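Local structure of computational Design of Enzyme (Synthetic construct, 3TP4) at residues 152-155 / 156-160; 187-190 / 191-194; 197-200 / 201-205. The protein is a computationally designed enzyme, apparently built on a glycosyl hydrolase family 26 TIM-barrel scaffold to carry an activated serine catalytic triad. One frame throughout, in Å; residues are numbered along the deposited sequence.

All three contacts lie in the TIM-type barrel part of the chain, within the glycosyl hydrolase family 26 range. They follow one another along the chain. Contact 1 closes helix 141-157, which precedes strand 168-174. Contact 2 opens helix 190-207, and contact 3 sits further along the same helix, before strand 213-217. The centres of contacts 2 and 3 are about 16 Å apart. Contacts 1 and 2 lie on opposite sides of the chain's centre, with their own centres about 30 Å apart. Contact 3 touches contact 1 where Leu204 packs on Ala152, and their centres are about 17 Å apart. The three therefore describe two neighbouring helices of the barrel's outer layer.

Contact 1 of 3, residues 152-155 / 156-160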
loop_
_atom_site.group_PDB
_atom_site.type_symbol
_atom_site.label_atom_id
_atom_site.label_comp_id
_atom_site.label_asym_id
_atom_site.label_seq_id
_atom_site.Cartn_x
_atom_site.Cartn_y
_atom_site.Cartn_z
ATOM N N ALA A 152 3.871 -12.832 5.286
ATOM C CA ALA A 152 5.242 -12.922 5.774
ATOM C C ALA A 152 5.963 -14.098 5.092
ATOM O O ALA A 152 7.153 -14.020 4.773
ATOM C CB ALA A 152 5.264 -13.072 7.294
ATOM N N GLU A 153 5.228 -15.181 4.868
ATOM C CA GLU A 153 5.771 -16.349 4.168
ATOM C C GLU A 153 6.182 -15.977 2.747
ATOM O O GLU A 153 7.245 -16.366 2.265
ATOM C CB GLU A 153 4.715 -17.457 4.114
ATOM C CG GLU A 153 4.570 -18.251 5.401
ATOM C CD GLU A 153 5.687 -19.259 5.586
ATOM O OE1 GLU A 153 6.568 -19.335 4.701
ATOM O OE2 GLU A 153 5.685 -19.975 6.611
ATOM N N LEU A 154 5.321 -15.222 2.074
ATOM C CA LEU A 154 5.605 -14.787 0.707
ATOM C C LEU A 154 6.848 -13.914 0.693
ATOM O O LEU A 154 7.743 -14.090 -0.139
ATOM C CB LEU A 154 4.424 -14.003 0.138
ATOM C CG LEU A 154 4.719 -13.309 -1.201
ATOM C CD1 LEU A 154 4.888 -14.337 -2.310
ATOM C CD2 LEU A 154 3.628 -12.306 -1.549
ATOM N N ALA A 155 6.893 -12.964 1.620
ATOM C CA ALA A 155 8.040 -12.084 1.741
ATOM C C ALA A 155 9.327 -12.900 1.830
ATOM O O ALA A 155 10.282 -12.647 1.095
ATOM C CB ALA A 155 7.888 -11.175 2.964
ATOM N N ASP A 156 9.354 -13.886 2.727
ATOM C CA ASP A 156 10.578 -14.660 2.945
ATOM C C ASP A 156 10.955 -15.549 1.749
ATOM O O ASP A 156 12.136 -15.832 1.524
ATOM C CB ASP A 156 10.479 -15.500 4.224
ATOM C CG ASP A 156 11.743 -16.319 4.487
ATOM O OD1 ASP A 156 12.799 -15.713 4.773
ATOM O OD2 ASP A 156 11.680 -17.567 4.411
ATOM N N ALA A 157 9.955 -15.983 0.988
ATOM C CA ALA A 157 10.189 -16.823 -0.192
ATOM C C ALA A 157 10.644 -16.027 -1.428
ATOM O O ALA A 157 11.220 -16.582 -2.368
ATOM C CB ALA A 157 8.937 -17.639 -0.514
ATOM N N SER A 158 10.385 -14.726 -1.433
ATOM C CA SER A 158 10.787 -13.892 -2.568
ATOM C C SER A 158 12.270 -13.569 -2.498
ATOM O O SER A 158 12.668 -12.479 -2.084
ATOM C CB SER A 158 9.948 -12.614 -2.623
ATOM O OG SER A 158 8.578 -12.947 -2.785
ATOM N N ARG A 159 13.079 -14.543 -2.904
ATOM C CA ARG A 159 14.530 -14.452 -2.839
ATOM C C ARG A 159 15.131 -14.812 -4.187
ATOM O O ARG A 159 14.647 -15.712 -4.867
ATOM C CB ARG A 159 15.077 -15.432 -1.801
ATOM C CG ARG A 159 14.694 -15.112 -0.359
ATOM C CD ARG A 159 15.314 -16.124 0.605
ATOM N NE ARG A 159 15.021 -15.809 2.004
ATOM C CZ ARG A 159 15.855 -15.179 2.826
ATOM N NH1 ARG A 159 17.051 -14.789 2.404
ATOM N NH2 ARG A 159 15.493 -14.944 4.081
ATOM N N ARG A 160 16.188 -14.105 -4.567
ATOM C CA ARG A 160 16.944 -14.465 -5.750
ATOM C C ARG A 160 17.680 -15.785 -5.524
ATOM O O ARG A 160 17.754 -16.279 -4.396
ATOM C CB ARG A 160 17.920 -13.351 -6.107
ATOM C CG ARG A 160 17.222 -12.020 -6.319
ATOM C CD ARG A 160 18.036 -11.095 -7.196
ATOM N NE ARG A 160 18.933 -10.242 -6.431
ATOM C CZ ARG A 160 18.966 -8.920 -6.540
ATOM N NH1 ARG A 160 18.146 -8.307 -7.384
ATOM N NH2 ARG A 160 19.816 -8.212 -5.807
#
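Ser158 folds back on Leu154 where helix 141-157 stops. Its CB passes 3.6 Å from Leu154 O. From there OG turns back toward the helix: it lies anti to its own carbonyl carbon, beside the backbone N (chi1 -61°). That places OG 3.0 Å from Leu154 O, to which it donates a hydrogen bond. It comes from above the carbonyl plane, 42° out of it. OG also lies 4.0 Å from the methyl CD1 of Leu154. Ser158 N also points at Leu154 O, in a weak bond, and bonds to Ala155 O at 3.3 Å. The last regular turns are held by Asp156 N to Ala152 O and Ala157 N to Glu153 O. Ser158 is the first residue to leave helical angles and centres an inverse gamma turn.

Arg159, the last residue of that turn, reaches back to Asp156. Its NH2 meets Asp156 OD1 at 2.9 Å in a nearly straight salt bridge. The carboxylate is met on its syn side and lies at the edge of the guanidinium. Arg159 NE adds a weak bond to Asp156 O. Helix 87-104 packs alongside, with Phe94 on Leu154 and Ile98 on Ser158. Carbonyls at the helix end, where amide bonds become weak or long, thus gain further donors: the Ser158 hydroxyl on Leu154 O, the Asn212 amide on Ala155 O and, weakly, the Arg159 guanidinium on Asp156 O.

Contact 2 of 3, residues 187-190 / 191-194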
loop_
_atom_site.group_PDB
_atom_site.type_symbol
_atom_site.label_atom_id
_atom_site.label_comp_id
_atom_site.label_asym_id
_atom_site.label_seq_id
_atom_site.Cartn_x
_atom_site.Cartn_y
_atom_site.Cartn_z
ATOM N N TYR A 187 -12.925 5.726 5.513
ATOM C CA TYR A 187 -13.339 7.115 5.665
ATOM C C TYR A 187 -14.377 7.269 6.784
ATOM O O TYR A 187 -14.400 8.284 7.496
ATOM C CB TYR A 187 -13.867 7.655 4.332
ATOM C CG TYR A 187 -12.744 8.091 3.427
ATOM C CD1 TYR A 187 -12.128 7.188 2.573
ATOM C CD2 TYR A 187 -12.263 9.389 3.474
ATOM C CE1 TYR A 187 -11.089 7.580 1.757
ATOM C CE2 TYR A 187 -11.221 9.790 2.665
ATOM C CZ TYR A 187 -10.640 8.881 1.810
ATOM O OH TYR A 187 -9.602 9.275 1.002
ATOM N N GLY A 188 -15.225 6.258 6.937
ATOM C CA GLY A 188 -16.244 6.287 7.975
ATOM C C GLY A 188 -15.656 6.172 9.371
ATOM O O GLY A 188 -16.169 6.775 10.316
ATOM N N SER A 189 -14.570 5.412 9.496
ATOM C CA SER A 189 -13.892 5.243 10.784
ATOM C C SER A 189 -12.372 5.264 10.606
ATOM O O SER A 189 -11.722 4.216 10.627
ATOM C CB SER A 189 -14.317 3.935 11.445
ATOM O OG SER A 189 -13.871 3.902 12.790
ATOM N N PRO A 190 -11.809 6.457 10.410
ATOM C CA PRO A 190 -10.398 6.550 10.014
ATOM C C PRO A 190 -9.450 6.099 11.119
ATOM O O PRO A 190 -8.376 5.581 10.822
ATOM C CB PRO A 190 -10.210 8.036 9.707
ATOM C CG PRO A 190 -11.336 8.735 10.405
ATOM C CD PRO A 190 -12.482 7.765 10.396
ATOM N N GLY A 191 -9.854 6.273 12.369
ATOM C CA GLY A 191 -9.045 5.827 13.496
ATOM C C GLY A 191 -8.861 4.320 13.480
ATOM O O GLY A 191 -7.796 3.806 13.805
ATOM N N GLU A 192 -9.907 3.600 13.089
ATOM C CA GLU A 192 -9.841 2.151 13.041
ATOM C C GLU A 192 -9.007 1.709 11.837
ATOM O O GLU A 192 -8.257 0.731 11.911
ATOM C CB GLU A 192 -11.249 1.546 12.991
ATOM C CG GLU A 192 -12.058 1.701 14.289
ATOM C CD GLU A 192 -13.399 0.967 14.211
ATOM O OE1 GLU A 192 -14.339 1.490 13.572
ATOM O OE2 GLU A 192 -13.508 -0.135 14.771
ATOM N N TYR A 193 -9.130 2.426 10.724
ATOM C CA TYR A 193 -8.252 2.134 9.598
ATOM C C TYR A 193 -6.779 2.320 9.998
ATOM O O TYR A 193 -5.918 1.501 9.662
ATOM C CB TYR A 193 -8.555 2.998 8.375
ATOM C CG TYR A 193 -7.608 2.663 7.239
ATOM C CD1 TYR A 193 -7.830 1.561 6.439
ATOM C CD2 TYR A 193 -6.466 3.417 7.013
ATOM C CE1 TYR A 193 -6.968 1.227 5.421
ATOM C CE2 TYR A 193 -5.587 3.088 5.998
ATOM C CZ TYR A 193 -5.850 1.998 5.202
ATOM O OH TYR A 193 -4.989 1.652 4.205
ATOM N N GLN A 194 -6.500 3.412 10.699
ATOM C CA GLN A 194 -5.136 3.718 11.103
ATOM C C GLN A 194 -4.578 2.629 12.020
ATOM O O GLN A 194 -3.423 2.236 11.884
ATOM C CB GLN A 194 -5.068 5.094 11.777
ATOM C CG GLN A 194 -5.283 6.254 10.813
ATOM C CD GLN A 194 -5.577 7.563 11.523
ATOM O OE1 GLN A 194 -6.097 7.576 12.643
ATOM N NE2 GLN A 194 -5.249 8.676 10.870
HETATM O O HOH W 1 -12.465 6.094 13.640
#
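Ser189 lays its CB and OG against the carboxylate end of Glu192. The hydroxyl donates to Glu192 OE1 at 2.6 Å, a short bond, and it uses the lone pair that faces away from the other carboxylate oxygen. Ser189 CB is 3.2 Å from the same OE1. The serine torsion carries OG to this spot: it stands anti to the backbone N (chi1 -169°), beside the carbonyl carbon. The glutamate chain is extended beyond CG, and that CG also lies 3.2 Å from Ser189 OG. A water donates to Ser189 OG and accepts from Gly191 N at 2.9 Å, so the hydroxyl has two partners, and the amide of Gly191, in the first turn, has the water. Around the glutamate, Leu131 and Arg132 of helix 130-134 and Ala381 approach its side chain.

This is the start of helix 190-207. Ser189 is at the N-cap position, between this helix and the end of helix 184-188, but its side chain makes no capping bond. The hydroxyl bonds to a side chain three residues on instead. The first helical bonds come from the backbone. Tyr193 N meets Ser189 O at 3.2 Å, and Glu192 N reaches that oxygen weakly. Pro190, which has no amide hydrogen, begins the helix and accepts from Gln194 N at 2.9 Å. Gln194 CG lies 3.2 Å from Pro190 O. Its NE2 bonds to Tyr234 O, while the hydroxyl of Tyr193 bonds to Trp173 O.

Contact 3 of 3, residues 197-200 / 201-205; sequences YRFT and VEYLR
Helix 190-207 of the barrel carries this contact, as four successive i to i+4 pairs along one stretch of helix. Phe199 and Tyr203 run alongside each other in the same direction. Tyr203 CB sits over one face of the Phe199 ring in a CH-pi contact, 4.2 Å from its centroid. The two rings are near parallel, with planes at 30°, but displaced, with little overlap. Phe199 CZ comes 3.9 Å from Tyr203 CD1. Tyr203 N bonds to Phe199 O at 2.7 Å. Tyr203 OH bonds to Asp149 of helix 141-157, and Leu148 of that helix touches both side chains.

Tyr197 CE1 meets Val201 CG2 at 3.6 Å. The valine puts this methyl beside its backbone N, anti to the carbonyl carbon, which brings it back toward the preceding turn. Thr200 CG2 and Leu204 CD1 pack 4.0 Å apart. Glu202 runs its CG past Arg198 O at 3.3 Å, and its OE2 is hydrogen-bonded to His376 NE2. With an alanine here in place of the glutamate, His376 would probably lose its carboxylate partner, and a gap would be likely to open beside the Arg198 carbonyl. Tyr197, Val201 and Leu204 face Tyr215 on strand 213-217, and Tyr197 and Thr200 touch Pro172 on strand 168-174. Such packing of a helix on the parallel strands within is typical of the TIM barrel.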
loop_
_atom_site.group_PDB
_atom_site.type_symbol
_atom_site.label_atom_id
_atom_site.label_comp_id
_atom_site.label_asym_id
_atom_site.label_seq_id
_atom_site.Cartn_x
_atom_site.Cartn_y
_atom_site.Cartn_z
ATOM N N TYR A 197 -3.834 -0.493 9.849
ATOM C CA TYR A 197 -2.623 -0.333 9.046
ATOM C C TYR A 197 -1.397 -0.454 9.959
ATOM O O TYR A 197 -0.422 -1.138 9.620
ATOM C CB TYR A 197 -2.631 1.024 8.329
ATOM C CG TYR A 197 -1.559 1.181 7.263
ATOM C CD1 TYR A 197 -0.226 1.395 7.610
ATOM C CD2 TYR A 197 -1.886 1.144 5.909
ATOM C CE1 TYR A 197 0.765 1.545 6.629
ATOM C CE2 TYR A 197 -0.907 1.294 4.924
ATOM C CZ TYR A 197 0.413 1.492 5.293
ATOM O OH TYR A 197 1.381 1.626 4.317
ATOM N N ARG A 198 -1.448 0.220 11.107
ATOM C CA ARG A 198 -0.305 0.254 12.036
ATOM C C ARG A 198 0.006 -1.142 12.572
ATOM O O ARG A 198 1.164 -1.563 12.591
ATOM C CB ARG A 198 -0.550 1.244 13.183
ATOM C CG ARG A 198 -0.517 2.722 12.736
ATOM C CD ARG A 198 -1.214 3.632 13.733
ATOM N NE ARG A 198 -1.245 5.022 13.282
ATOM C CZ ARG A 198 -1.982 5.977 13.855
ATOM N NH1 ARG A 198 -2.759 5.700 14.893
ATOM N NH2 ARG A 198 -1.947 7.213 13.384
ATOM N N PHE A 199 -1.030 -1.856 13.010
ATOM C CA PHE A 199 -0.856 -3.246 13.428
ATOM C C PHE A 199 -0.267 -4.088 12.315
ATOM O O PHE A 199 0.607 -4.910 12.548
ATOM C CB PHE A 199 -2.177 -3.878 13.856
ATOM C CG PHE A 199 -2.066 -5.346 14.157
ATOM C CD1 PHE A 199 -1.486 -5.781 15.342
ATOM C CD2 PHE A 199 -2.534 -6.295 13.255
ATOM C CE1 PHE A 199 -1.376 -7.130 15.625
ATOM C CE2 PHE A 199 -2.435 -7.650 13.532
ATOM C CZ PHE A 199 -1.845 -8.069 14.713
ATOM N N THR A 200 -0.769 -3.907 11.100
ATOM C CA THR A 200 -0.267 -4.680 9.972
ATOM C C THR A 200 1.246 -4.501 9.835
ATOM O O THR A 200 1.997 -5.477 9.636
ATOM C CB THR A 200 -0.963 -4.263 8.663
ATOM O OG1 THR A 200 -2.344 -4.647 8.708
ATOM C CG2 THR A 200 -0.300 -4.919 7.454
ATOM N N VAL A 201 1.689 -3.250 9.930
ATOM C CA VAL A 201 3.106 -2.943 9.780
ATOM C C VAL A 201 3.900 -3.540 10.937
ATOM O O VAL A 201 4.952 -4.142 10.745
ATOM C CB VAL A 201 3.366 -1.432 9.740
ATOM C CG1 VAL A 201 4.849 -1.166 9.914
ATOM C CG2 VAL A 201 2.877 -0.828 8.418
ATOM N N GLU A 202 3.376 -3.375 12.143
ATOM C CA GLU A 202 4.061 -3.844 13.341
ATOM C C GLU A 202 4.110 -5.377 13.401
ATOM O O GLU A 202 5.150 -5.963 13.709
ATOM C CB GLU A 202 3.393 -3.235 14.585
ATOM C CG GLU A 202 3.710 -1.742 14.715
ATOM C CD GLU A 202 2.694 -0.956 15.522
ATOM O OE1 GLU A 202 1.658 -1.533 15.930
ATOM O OE2 GLU A 202 2.946 0.251 15.749
ATOM N N TYR A 203 3.000 -6.028 13.081
ATOM C CA TYR A 203 2.990 -7.491 13.055
ATOM C C TYR A 203 4.022 -8.021 12.052
ATOM O O TYR A 203 4.866 -8.842 12.401
ATOM C CB TYR A 203 1.596 -8.055 12.754
ATOM C CG TYR A 203 1.533 -9.564 12.919
ATOM C CD1 TYR A 203 1.459 -10.133 14.181
ATOM C CD2 TYR A 203 1.578 -10.417 11.818
ATOM C CE1 TYR A 203 1.409 -11.508 14.354
ATOM C CE2 TYR A 203 1.526 -11.802 11.974
ATOM C CZ TYR A 203 1.446 -12.338 13.260
ATOM O OH TYR A 203 1.396 -13.700 13.465
ATOM N N LEU A 204 3.980 -7.525 10.820
ATOM C CA LEU A 204 4.928 -7.982 9.801
ATOM C C LEU A 204 6.379 -7.655 10.161
ATOM O O LEU A 204 7.250 -8.522 10.098
ATOM C CB LEU A 204 4.583 -7.398 8.425
ATOM C CG LEU A 204 3.311 -7.941 7.752
ATOM C CD1 LEU A 204 2.930 -7.091 6.566
ATOM C CD2 LEU A 204 3.442 -9.423 7.326
ATOM N N ARG A 205 6.642 -6.403 10.523
ATOM C CA ARG A 205 8.014 -5.960 10.766
ATOM C C ARG A 205 8.540 -6.441 12.119
ATOM O O ARG A 205 9.589 -7.076 12.204
ATOM C CB ARG A 205 8.115 -4.434 10.692
ATOM C CG ARG A 205 9.490 -3.856 11.070
ATOM C CD ARG A 205 9.432 -2.331 11.277
ATOM N NE ARG A 205 8.562 -1.976 12.410
ATOM C CZ ARG A 205 7.961 -0.796 12.577
ATOM N NH1 ARG A 205 8.128 0.191 11.701
ATOM N NH2 ARG A 205 7.181 -0.595 13.636
#